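Probable molybdenum cofactor guanylyltransferase (Aquifex aeolicus, PDB 2E8B) probably transfers the GMP moiety of GTP to Mo-molybdopterin, a magnesium-dependent step that yields the molybdopterin guanine dinucleotide form of the molybdenum cofactor. Local coordinates at residues E81-I86 / D157-L163; F122-V128 / G139-L145; A129-H135 / R179-L183. All coordinates share one frame; numbering follows the deposited sequence.

Contact 1: E81-I86 / D157-L163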
loop_
_atom_site.group_PDB
_atom_site.type_symbol
_atom_site.label_atom_id
_atom_site.label_comp_id
_atom_site.label_asym_id
_atom_site.label_seq_id
_atom_site.Cartn_x
_atom_site.Cartn_y
_atom_site.Cartn_z
ATOM N N GLU A 81 -6.218 11.076 13.034
ATOM C CA GLU A 81 -6.258 9.650 13.332
ATOM C C GLU A 81 -5.395 8.851 12.370
ATOM O O GLU A 81 -5.359 9.131 11.174
ATOM C CB GLU A 81 -7.688 9.122 13.252
ATOM C CG GLU A 81 -8.560 9.454 14.445
ATOM C CD GLU A 81 -9.974 8.957 14.252
ATOM O OE1 GLU A 81 -10.639 9.442 13.315
ATOM O OE2 GLU A 81 -10.416 8.079 15.024
ATOM N N SER A 82 -4.708 7.848 12.902
ATOM C CA SER A 82 -3.854 7.000 12.088
ATOM C C SER A 82 -4.532 5.653 11.858
ATOM O O SER A 82 -4.513 4.780 12.725
ATOM C CB SER A 82 -2.505 6.794 12.777
ATOM O OG SER A 82 -1.667 5.943 12.017
ATOM N N ALA A 83 -5.134 5.498 10.684
ATOM C CA ALA A 83 -5.821 4.263 10.323
ATOM C C ALA A 83 -5.509 3.948 8.867
ATOM O O ALA A 83 -5.429 4.848 8.030
ATOM C CB ALA A 83 -7.324 4.419 10.521
ATOM N N SER A 84 -5.329 2.669 8.564
ATOM C CA SER A 84 -5.007 2.265 7.201
ATOM C C SER A 84 -6.061 2.705 6.197
ATOM O O SER A 84 -5.732 3.079 5.069
ATOM C CB SER A 84 -4.827 0.749 7.133
ATOM O OG SER A 84 -3.726 0.352 7.929
ATOM N N ILE A 85 -7.327 2.671 6.604
ATOM C CA ILE A 85 -8.402 3.054 5.696
ATOM C C ILE A 85 -8.297 4.528 5.316
ATOM O O ILE A 85 -8.721 4.928 4.234
ATOM C CB ILE A 85 -9.800 2.745 6.306
ATOM C CG1 ILE A 85 -10.874 2.860 5.221
ATOM C CG2 ILE A 85 -10.100 3.690 7.449
ATOM C CD1 ILE A 85 -12.261 2.417 5.669
ATOM N N ILE A 86 -7.716 5.334 6.201
ATOM C CA ILE A 86 -7.544 6.759 5.926
ATOM C C ILE A 86 -6.414 6.961 4.915
ATOM O O ILE A 86 -6.460 7.876 4.095
ATOM C CB ILE A 86 -7.257 7.539 7.227
ATOM C CG1 ILE A 86 -8.536 7.564 8.078
ATOM C CG2 ILE A 86 -6.776 8.950 6.902
ATOM C CD1 ILE A 86 -8.414 8.305 9.394
ATOM N N ASP A 157 -16.737 3.434 10.634
ATOM C CA ASP A 157 -16.247 2.063 10.481
ATOM C C ASP A 157 -14.941 2.116 9.696
ATOM O O ASP A 157 -14.947 2.270 8.475
ATOM C CB ASP A 157 -17.277 1.216 9.728
ATOM C CG ASP A 157 -16.967 -0.277 9.775
ATOM O OD1 ASP A 157 -15.842 -0.662 10.175
ATOM O OD2 ASP A 157 -17.857 -1.069 9.400
ATOM N N TYR A 158 -13.825 1.987 10.407
ATOM C CA TYR A 158 -12.501 2.046 9.795
ATOM C C TYR A 158 -11.964 0.689 9.359
ATOM O O TYR A 158 -10.831 0.592 8.888
ATOM C CB TYR A 158 -11.505 2.665 10.779
ATOM C CG TYR A 158 -11.683 4.148 11.041
ATOM C CD1 TYR A 158 -12.869 4.812 10.713
ATOM C CD2 TYR A 158 -10.662 4.881 11.648
ATOM C CE1 TYR A 158 -13.027 6.176 10.987
ATOM C CE2 TYR A 158 -10.812 6.232 11.927
ATOM C CZ TYR A 158 -11.995 6.873 11.595
ATOM O OH TYR A 158 -12.145 8.207 11.889
ATOM N N ARG A 159 -12.760 -0.364 9.518
ATOM C CA ARG A 159 -12.297 -1.692 9.137
ATOM C C ARG A 159 -12.209 -1.871 7.628
ATOM O O ARG A 159 -13.214 -1.760 6.928
ATOM C CB ARG A 159 -13.234 -2.754 9.705
ATOM C CG ARG A 159 -13.358 -2.732 11.212
ATOM C CD ARG A 159 -14.438 -3.705 11.647
ATOM N NE ARG A 159 -15.753 -3.279 11.172
ATOM C CZ ARG A 159 -16.839 -4.045 11.201
ATOM N NH1 ARG A 159 -16.767 -5.282 11.678
ATOM N NH2 ARG A 159 -18.002 -3.566 10.771
ATOM N N ILE A 160 -11.011 -2.144 7.118
ATOM C CA ILE A 160 -10.870 -2.362 5.683
ATOM C C ILE A 160 -11.499 -3.711 5.337
ATOM O O ILE A 160 -11.953 -3.922 4.210
ATOM C CB ILE A 160 -9.391 -2.325 5.241
ATOM C CG1 ILE A 160 -8.837 -0.907 5.443
ATOM C CG2 ILE A 160 -9.272 -2.704 3.767
ATOM C CD1 ILE A 160 -7.359 -0.764 5.098
ATOM N N TRP A 161 -11.530 -4.625 6.302
ATOM C CA TRP A 161 -12.156 -5.931 6.071
ATOM C C TRP A 161 -13.631 -5.722 5.763
ATOM O O TRP A 161 -14.179 -6.345 4.859
ATOM C CB TRP A 161 -12.049 -6.841 7.298
ATOM C CG TRP A 161 -10.717 -7.490 7.501
ATOM C CD1 TRP A 161 -9.666 -7.521 6.627
ATOM C CD2 TRP A 161 -10.298 -8.222 8.657
ATOM N NE1 TRP A 161 -8.617 -8.227 7.172
ATOM C CE2 TRP A 161 -8.980 -8.670 8.417
ATOM C CE3 TRP A 161 -10.910 -8.545 9.877
ATOM C CZ2 TRP A 161 -8.261 -9.426 9.350
ATOM C CZ3 TRP A 161 -10.195 -9.295 10.806
ATOM C CH2 TRP A 161 -8.886 -9.726 10.535
ATOM N N ALA A 162 -14.275 -4.840 6.523
ATOM C CA ALA A 162 -15.694 -4.556 6.322
ATOM C C ALA A 162 -15.893 -3.836 4.997
ATOM O O ALA A 162 -16.858 -4.092 4.276
ATOM C CB ALA A 162 -16.226 -3.702 7.474
ATOM N N LEU A 163 -14.979 -2.929 4.683
ATOM C CA LEU A 163 -15.049 -2.190 3.429
ATOM C C LEU A 163 -15.004 -3.165 2.258
ATOM O O LEU A 163 -15.831 -3.094 1.349
ATOM C CB LEU A 163 -13.874 -1.218 3.311
ATOM C CG LEU A 163 -13.672 -0.577 1.932
ATOM C CD1 LEU A 163 -14.804 0.417 1.638
ATOM C CD2 LEU A 163 -12.322 0.140 1.895
HETATM O O HOH W 1 -8.228 1.233 8.990
#
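Ile85 and Ile160 form the tight half of this contact, where the N-termini of helices 84-94 and 160-167 meet. Ile85 CB lies 3.9 Å from Ile160 CG1, and the methyl at the end of Ile160 passes on to Ser84, its CD1 being 3.6 Å from Ser84 CB. The two branches of Ile85 divide the work. CG1 is anti to the backbone N (chi1 -167°), which sends CD1 toward Leu163, whereas CG2 lies against the start of the Tyr158 side chain, 3.8 Å from Tyr158 CB. Ile85 and Ile160 are buried, with Ile153 of helix 146-154 also on Ile85, while Ser84 lies at the surface.

The other half faces solvent and is carried by Tyr158. Its ring runs out past Ala83, whose CB is 3.6 Å from Tyr158 CD2, with Ile86 CD1 approaching obliquely at a looser distance. At the outer end Tyr158 OH donates to Glu81 OE1 at the ring edge, the carboxylate turned 59° from the ring. The modelled 2.4 Å between Tyr158 OH and Glu81 OE1 undercuts an ordinary hydrogen bond, so its exact length and strength are doubtful.

Between the halves a water accepts from Ile85 N at 2.9 Å and donates to Tyr158 O. Next to Tyr158 in the chain, Asp157 OD1 accepts from Arg159 N, an Asx turn leading into helix 160-167 with Arg159 as N-cap; Asp157 also pairs with the Arg159 side chain and with Arg152. The chemistry implies apolar packing between helix starts, a water as polar link, and on the solvent side a phenol-carboxylate contact of uncertain strength.

Contact 2: F122-V128 / G139-L145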
loop_
_atom_site.group_PDB
_atom_site.type_symbol
_atom_site.label_atom_id
_atom_site.label_comp_id
_atom_site.label_asym_id
_atom_site.label_seq_id
_atom_site.Cartn_x
_atom_site.Cartn_y
_atom_site.Cartn_z
ATOM N N PHE A 122 -5.023 -8.766 -11.849
ATOM C CA PHE A 122 -5.979 -7.764 -11.400
ATOM C C PHE A 122 -7.372 -7.904 -12.013
ATOM O O PHE A 122 -7.521 -8.162 -13.207
ATOM C CB PHE A 122 -5.454 -6.353 -11.686
ATOM C CG PHE A 122 -6.487 -5.277 -11.496
ATOM C CD1 PHE A 122 -7.139 -5.130 -10.273
ATOM C CD2 PHE A 122 -6.832 -4.428 -12.543
ATOM C CE1 PHE A 122 -8.125 -4.153 -10.097
ATOM C CE2 PHE A 122 -7.813 -3.452 -12.377
ATOM C CZ PHE A 122 -8.462 -3.315 -11.151
ATOM N N LYS A 123 -8.381 -7.729 -11.165
ATOM C CA LYS A 123 -9.790 -7.769 -11.547
ATOM C C LYS A 123 -10.527 -6.759 -10.664
ATOM O O LYS A 123 -10.277 -6.678 -9.461
ATOM C CB LYS A 123 -10.373 -9.170 -11.330
ATOM C CG LYS A 123 -9.908 -10.179 -12.364
ATOM C CD LYS A 123 -10.357 -11.593 -12.024
ATOM C CE LYS A 123 -10.039 -12.560 -13.162
ATOM N NZ LYS A 123 -10.857 -12.230 -14.363
ATOM N N GLU A 124 -11.426 -5.989 -11.265
ATOM C CA GLU A 124 -12.197 -4.989 -10.533
ATOM C C GLU A 124 -13.107 -5.637 -9.486
ATOM O O GLU A 124 -13.498 -6.792 -9.629
ATOM C CB GLU A 124 -13.033 -4.168 -11.516
ATOM C CG GLU A 124 -12.198 -3.314 -12.464
ATOM C CD GLU A 124 -13.043 -2.576 -13.485
ATOM O OE1 GLU A 124 -13.957 -1.831 -13.075
ATOM O OE2 GLU A 124 -12.793 -2.741 -14.697
ATOM N N PRO A 125 -13.458 -4.898 -8.417
ATOM C CA PRO A 125 -13.053 -3.518 -8.147
ATOM C C PRO A 125 -11.756 -3.424 -7.348
ATOM O O PRO A 125 -11.138 -2.365 -7.284
ATOM C CB PRO A 125 -14.241 -2.966 -7.367
ATOM C CG PRO A 125 -14.626 -4.130 -6.530
ATOM C CD PRO A 125 -14.539 -5.305 -7.496
ATOM N N VAL A 126 -11.366 -4.538 -6.739
ATOM C CA VAL A 126 -10.150 -4.613 -5.932
ATOM C C VAL A 126 -9.546 -6.007 -6.023
ATOM O O VAL A 126 -10.265 -7.001 -6.041
ATOM C CB VAL A 126 -10.442 -4.353 -4.441
ATOM C CG1 VAL A 126 -9.140 -4.384 -3.645
ATOM C CG2 VAL A 126 -11.154 -3.040 -4.267
ATOM N N SER A 127 -8.221 -6.071 -6.084
ATOM C CA SER A 127 -7.511 -7.343 -6.112
ATOM C C SER A 127 -6.375 -7.185 -5.120
ATOM O O SER A 127 -5.528 -6.304 -5.270
ATOM C CB SER A 127 -6.954 -7.642 -7.507
ATOM O OG SER A 127 -7.998 -8.022 -8.388
ATOM N N VAL A 128 -6.375 -8.020 -4.092
ATOM C CA VAL A 128 -5.342 -7.942 -3.076
ATOM C C VAL A 128 -4.641 -9.271 -2.891
ATOM O O VAL A 128 -5.222 -10.339 -3.111
ATOM C CB VAL A 128 -5.919 -7.493 -1.722
ATOM C CG1 VAL A 128 -6.204 -5.998 -1.743
ATOM C CG2 VAL A 128 -7.188 -8.266 -1.425
ATOM N N GLY A 139 -2.184 -4.414 -3.251
ATOM C CA GLY A 139 -3.099 -4.716 -4.330
ATOM C C GLY A 139 -3.481 -3.518 -5.166
ATOM O O GLY A 139 -2.931 -2.427 -5.017
ATOM N N VAL A 140 -4.440 -3.736 -6.057
ATOM C CA VAL A 140 -4.926 -2.687 -6.932
ATOM C C VAL A 140 -6.323 -2.314 -6.481
ATOM O O VAL A 140 -7.179 -3.185 -6.304
ATOM C CB VAL A 140 -4.971 -3.156 -8.400
ATOM C CG1 VAL A 140 -5.491 -2.034 -9.301
ATOM C CG2 VAL A 140 -3.575 -3.572 -8.844
ATOM N N TYR A 141 -6.532 -1.017 -6.284
ATOM C CA TYR A 141 -7.819 -0.474 -5.857
ATOM C C TYR A 141 -8.367 0.472 -6.909
ATOM O O TYR A 141 -7.611 1.212 -7.540
ATOM C CB TYR A 141 -7.677 0.310 -4.550
ATOM C CG TYR A 141 -7.618 -0.545 -3.309
ATOM C CD1 TYR A 141 -6.458 -1.243 -2.964
ATOM C CD2 TYR A 141 -8.733 -0.667 -2.484
ATOM C CE1 TYR A 141 -6.412 -2.047 -1.818
ATOM C CE2 TYR A 141 -8.701 -1.466 -1.344
ATOM C CZ TYR A 141 -7.545 -2.151 -1.017
ATOM O OH TYR A 141 -7.549 -2.952 0.098
ATOM N N SER A 142 -9.688 0.455 -7.072
ATOM C CA SER A 142 -10.371 1.314 -8.032
ATOM C C SER A 142 -10.793 2.635 -7.399
ATOM O O SER A 142 -11.296 2.670 -6.278
ATOM C CB SER A 142 -11.613 0.609 -8.581
ATOM O OG SER A 142 -12.389 1.496 -9.367
ATOM N N LYS A 143 -10.598 3.726 -8.130
ATOM C CA LYS A 143 -10.970 5.041 -7.632
ATOM C C LYS A 143 -12.483 5.113 -7.424
ATOM O O LYS A 143 -12.975 5.916 -6.632
ATOM C CB LYS A 143 -10.529 6.120 -8.625
ATOM C CG LYS A 143 -10.636 7.532 -8.089
ATOM C CD LYS A 143 -10.227 8.548 -9.139
ATOM C CE LYS A 143 -10.387 9.966 -8.616
ATOM N NZ LYS A 143 -9.465 10.252 -7.484
ATOM N N LYS A 144 -13.214 4.260 -8.136
ATOM C CA LYS A 144 -14.670 4.228 -8.039
ATOM C C LYS A 144 -15.145 3.847 -6.645
ATOM O O LYS A 144 -16.323 3.986 -6.322
ATOM C CB LYS A 144 -15.247 3.256 -9.074
ATOM C CG LYS A 144 -15.049 3.712 -10.515
ATOM C CD LYS A 144 -15.662 2.742 -11.517
ATOM C CE LYS A 144 -15.459 3.233 -12.945
ATOM N NZ LYS A 144 -16.093 2.339 -13.953
ATOM N N LEU A 145 -14.221 3.371 -5.818
ATOM C CA LEU A 145 -14.545 2.973 -4.452
ATOM C C LEU A 145 -14.530 4.164 -3.495
ATOM O O LEU A 145 -14.966 4.055 -2.349
ATOM C CB LEU A 145 -13.530 1.943 -3.968
ATOM C CG LEU A 145 -13.415 0.664 -4.788
ATOM C CD1 LEU A 145 -12.197 -0.100 -4.332
ATOM C CD2 LEU A 145 -14.674 -0.170 -4.634
#
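Val140 N donates to Ser127 O at 2.9 Å, and the return bond from Ser127 N to Val140 O measures 3.1 Å. Together they define Ser127 and Val140 as an antiparallel hydrogen-bonded pair. The non-hydrogen-bonded pairs Val126-Tyr141 and Val128-Gly139 flank it, the latter with its CA atoms (Val128 CA and Gly139 CA) only 4.1 Å apart. Gly139 has no side chain, and its CA approaches Ser127 O to 3.1 Å in a CA-H...O contact. Beyond Val126 the pairing fades: Ser142 N reaches Pro125 O in a weak bond bent to 125°, next to the cis peptide that precedes Pro125.

Each sheet face carries one CH-pi contact. On the Val126 side, CG1 of Val126 stands over the centre of the Tyr141 ring, 3.7 Å from the centroid and 10° off the normal. Val128 CG1 meets the same ring obliquely, and the Tyr141 hydroxyl is bonded to Thr136 O. On the Val140 side, Val140 CG1 lies over a face of the Phe122 ring at 3.6 Å from its centroid, while Ser127 CB sits at that ring's edge. Lys123 N donates to Ser127 OG at 2.8 Å, tying the loop that carries Phe122 back to the strand.

Strand 140-142 runs antiparallel to strand 99-104 as well, and strand 126-130 parallel to strand 170-173. The two segments thus form a short antiparallel pair, with 163° between strand directions, in the mixed central sheet of a GT-A-type nucleotidyltransferase domain.

Contact 3: A129-H135 / R179-L183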
loop_
_atom_site.group_PDB
_atom_site.type_symbol
_atom_site.label_atom_id
_atom_site.label_comp_id
_atom_site.label_asym_id
_atom_site.label_seq_id
_atom_site.Cartn_x
_atom_site.Cartn_y
_atom_site.Cartn_z
ATOM N N ALA A 129 -3.382 -9.192 -2.481
ATOM C CA ALA A 129 -2.559 -10.370 -2.255
ATOM C C ALA A 129 -3.077 -11.221 -1.101
ATOM O O ALA A 129 -3.526 -10.700 -0.085
ATOM C CB ALA A 129 -1.117 -9.940 -1.981
ATOM N N LYS A 130 -3.000 -12.537 -1.267
ATOM C CA LYS A 130 -3.459 -13.463 -0.245
ATOM C C LYS A 130 -2.489 -14.613 -0.007
ATOM O O LYS A 130 -2.194 -15.395 -0.911
ATOM C CB LYS A 130 -4.836 -14.029 -0.629
ATOM C CG LYS A 130 -5.390 -15.085 0.323
ATOM C CD LYS A 130 -5.699 -14.503 1.690
ATOM C CE LYS A 130 -6.264 -15.558 2.633
ATOM N NZ LYS A 130 -7.555 -16.126 2.150
ATOM N N THR A 131 -1.969 -14.682 1.215
ATOM C CA THR A 131 -1.084 -15.764 1.628
ATOM C C THR A 131 -1.948 -16.394 2.707
ATOM O O THR A 131 -3.119 -16.671 2.462
ATOM C CB THR A 131 0.225 -15.247 2.257
ATOM O OG1 THR A 131 -0.075 -14.430 3.393
ATOM C CG2 THR A 131 1.024 -14.441 1.250
ATOM N N GLU A 132 -1.390 -16.614 3.893
ATOM C CA GLU A 132 -2.179 -17.160 4.986
ATOM C C GLU A 132 -3.050 -16.004 5.455
ATOM O O GLU A 132 -4.145 -16.196 5.976
ATOM C CB GLU A 132 -1.273 -17.616 6.130
ATOM C CG GLU A 132 -0.462 -18.856 5.815
ATOM C CD GLU A 132 -1.342 -20.066 5.597
ATOM O OE1 GLU A 132 -2.138 -20.384 6.508
ATOM O OE2 GLU A 132 -1.242 -20.696 4.522
ATOM N N LYS A 133 -2.539 -14.797 5.240
ATOM C CA LYS A 133 -3.212 -13.563 5.621
ATOM C C LYS A 133 -3.697 -12.787 4.401
ATOM O O LYS A 133 -3.128 -12.904 3.316
ATOM C CB LYS A 133 -2.241 -12.681 6.414
ATOM C CG LYS A 133 -2.667 -11.226 6.544
ATOM C CD LYS A 133 -1.635 -10.410 7.308
ATOM C CE LYS A 133 -2.062 -8.957 7.402
ATOM N NZ LYS A 133 -1.178 -8.179 8.308
ATOM N N LEU A 134 -4.753 -12.000 4.583
ATOM C CA LEU A 134 -5.263 -11.176 3.493
ATOM C C LEU A 134 -4.484 -9.863 3.568
ATOM O O LEU A 134 -4.570 -9.136 4.561
ATOM C CB LEU A 134 -6.756 -10.897 3.673
ATOM C CG LEU A 134 -7.379 -10.031 2.574
ATOM C CD1 LEU A 134 -7.367 -10.799 1.256
ATOM C CD2 LEU A 134 -8.800 -9.641 2.955
ATOM N N HIS A 135 -3.710 -9.565 2.533
ATOM C CA HIS A 135 -2.935 -8.340 2.532
ATOM C C HIS A 135 -3.704 -7.193 1.912
ATOM O O HIS A 135 -3.559 -6.891 0.731
ATOM C CB HIS A 135 -1.612 -8.578 1.816
ATOM C CG HIS A 135 -0.799 -9.655 2.455
ATOM N ND1 HIS A 135 -0.916 -10.984 2.109
ATOM C CD2 HIS A 135 0.062 -9.612 3.496
ATOM C CE1 HIS A 135 -0.165 -11.713 2.914
ATOM N NE2 HIS A 135 0.439 -10.903 3.765
ATOM N N ARG A 179 5.518 -15.978 -1.228
ATOM C CA ARG A 179 4.797 -15.708 0.008
ATOM C C ARG A 179 5.640 -14.989 1.054
ATOM O O ARG A 179 5.134 -14.138 1.785
ATOM C CB ARG A 179 4.230 -17.010 0.577
ATOM C CG ARG A 179 3.015 -17.522 -0.205
ATOM C CD ARG A 179 2.764 -18.997 0.029
ATOM N NE ARG A 179 2.507 -19.329 1.428
ATOM C CZ ARG A 179 1.303 -19.359 1.989
ATOM N NH1 ARG A 179 0.220 -19.077 1.278
ATOM N NH2 ARG A 179 1.178 -19.692 3.266
ATOM N N TYR A 180 6.927 -15.309 1.113
ATOM C CA TYR A 180 7.802 -14.674 2.095
ATOM C C TYR A 180 7.972 -13.177 1.836
ATOM O O TYR A 180 8.339 -12.427 2.741
ATOM C CB TYR A 180 9.174 -15.365 2.102
ATOM C CG TYR A 180 10.104 -14.917 0.998
ATOM C CD1 TYR A 180 9.996 -15.441 -0.288
ATOM C CD2 TYR A 180 11.090 -13.957 1.237
ATOM C CE1 TYR A 180 10.843 -15.021 -1.311
ATOM C CE2 TYR A 180 11.942 -13.532 0.222
ATOM C CZ TYR A 180 11.813 -14.068 -1.050
ATOM O OH TYR A 180 12.648 -13.658 -2.062
ATOM N N THR A 181 7.690 -12.740 0.612
ATOM C CA THR A 181 7.847 -11.331 0.273
ATOM C C THR A 181 6.798 -10.457 0.948
ATOM O O THR A 181 6.872 -9.231 0.880
ATOM C CB THR A 181 7.768 -11.096 -1.257
ATOM O OG1 THR A 181 6.439 -11.357 -1.722
ATOM C CG2 THR A 181 8.750 -12.010 -1.985
ATOM N N LEU A 182 5.831 -11.086 1.606
ATOM C CA LEU A 182 4.763 -10.350 2.283
ATOM C C LEU A 182 4.899 -10.326 3.803
ATOM O O LEU A 182 4.008 -9.850 4.509
ATOM C CB LEU A 182 3.405 -10.948 1.890
ATOM C CG LEU A 182 2.970 -10.561 0.472
ATOM C CD1 LEU A 182 2.109 -11.643 -0.145
ATOM C CD2 LEU A 182 2.225 -9.238 0.525
ATOM N N LEU A 183 6.014 -10.836 4.314
ATOM C CA LEU A 183 6.225 -10.855 5.759
ATOM C C LEU A 183 6.537 -9.457 6.292
ATOM O O LEU A 183 6.942 -8.569 5.542
ATOM C CB LEU A 183 7.373 -11.806 6.109
ATOM C CG LEU A 183 7.164 -13.291 5.800
ATOM C CD1 LEU A 183 8.455 -14.059 6.041
ATOM C CD2 LEU A 183 6.047 -13.837 6.671
HETATM O O HOH W 2 -0.379 -17.964 -0.975
HETATM O O HOH W 3 -2.848 -20.005 1.893
#
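Leu182 reaches from the 3-10 turn 180-182 to the face of the His135 imidazole, and each carbon of its side chain has a neighbour there. CB lies over the ring, 3.5 Å from His135 NE2. CG stands back a little from His135 CE1 and NE2 and sends its two methyls apart. CD2 passes over the ring in a CH-pi contact, 3.7 Å from the centroid and 16° off the normal. CD1 heads instead for the strand: Leu182 CD1 is 4.1 Å from Ala129 CB. The same methyl is tight against Thr131, with Leu182 CD1 at 3.3 Å from Thr131 CG2. Lys133 CG lies over the opposite face of the imidazole, which is therefore sandwiched between aliphatic groups.

The segment 129-135 that receives the leucine is a beta-hairpin joining strands 126-130 and 134-135, its register set by the backbone bonds from His135 N to Ala129 O and from Thr131 N to Lys133 O. At its bend Lys133 N donates to Thr131 OG1, an ST turn, although the modelled place of that hydroxyl is less certain.

Farther out, Arg179 extends along the tip of the hairpin. Its chain bends at chi3 (60°), which lays one guanidinium face above Thr131 CB, offset toward the rim. Arg179 NH2 forms a salt bridge with Glu132 OE2 at 2.9 Å, using the oxygen's anti lone pair; the carboxylate is turned 67° against the guanidinium, and the acceptor is tilted from the guanidinium plane. On the other terminal nitrogen, Arg179 NH1 donates to a water at 2.6 Å, which lies 3.1 Å from Lys130 O and may donate to it.

In the fold
Contacts 2 and 3 share strand 126-130, contact 3 reaching the sheet through its 129-135 side; their centres are 17 Å apart, and they meet where Val128 CB comes within 3.5 Å of His135 O. Contact 1 packs helix starts beside that sheet, its centre 16 Å from that of contact 2, and the two touch through Ile160 CG2 and Tyr141 OH at 4.1 Å. Along the chain, contact 2 is nested inside the loop closed by contact 1, whereas contact 3 crosses both. Contact 1 comes nearest the predicted GTP site, Ile86 being about 4 Å from Asp77, side chain to side chain; by the same measure Tyr141 of contact 2 is about 8 Å from Leu20, and His135 of contact 3 about 8 Å from the predicted magnesium ligand Asp106.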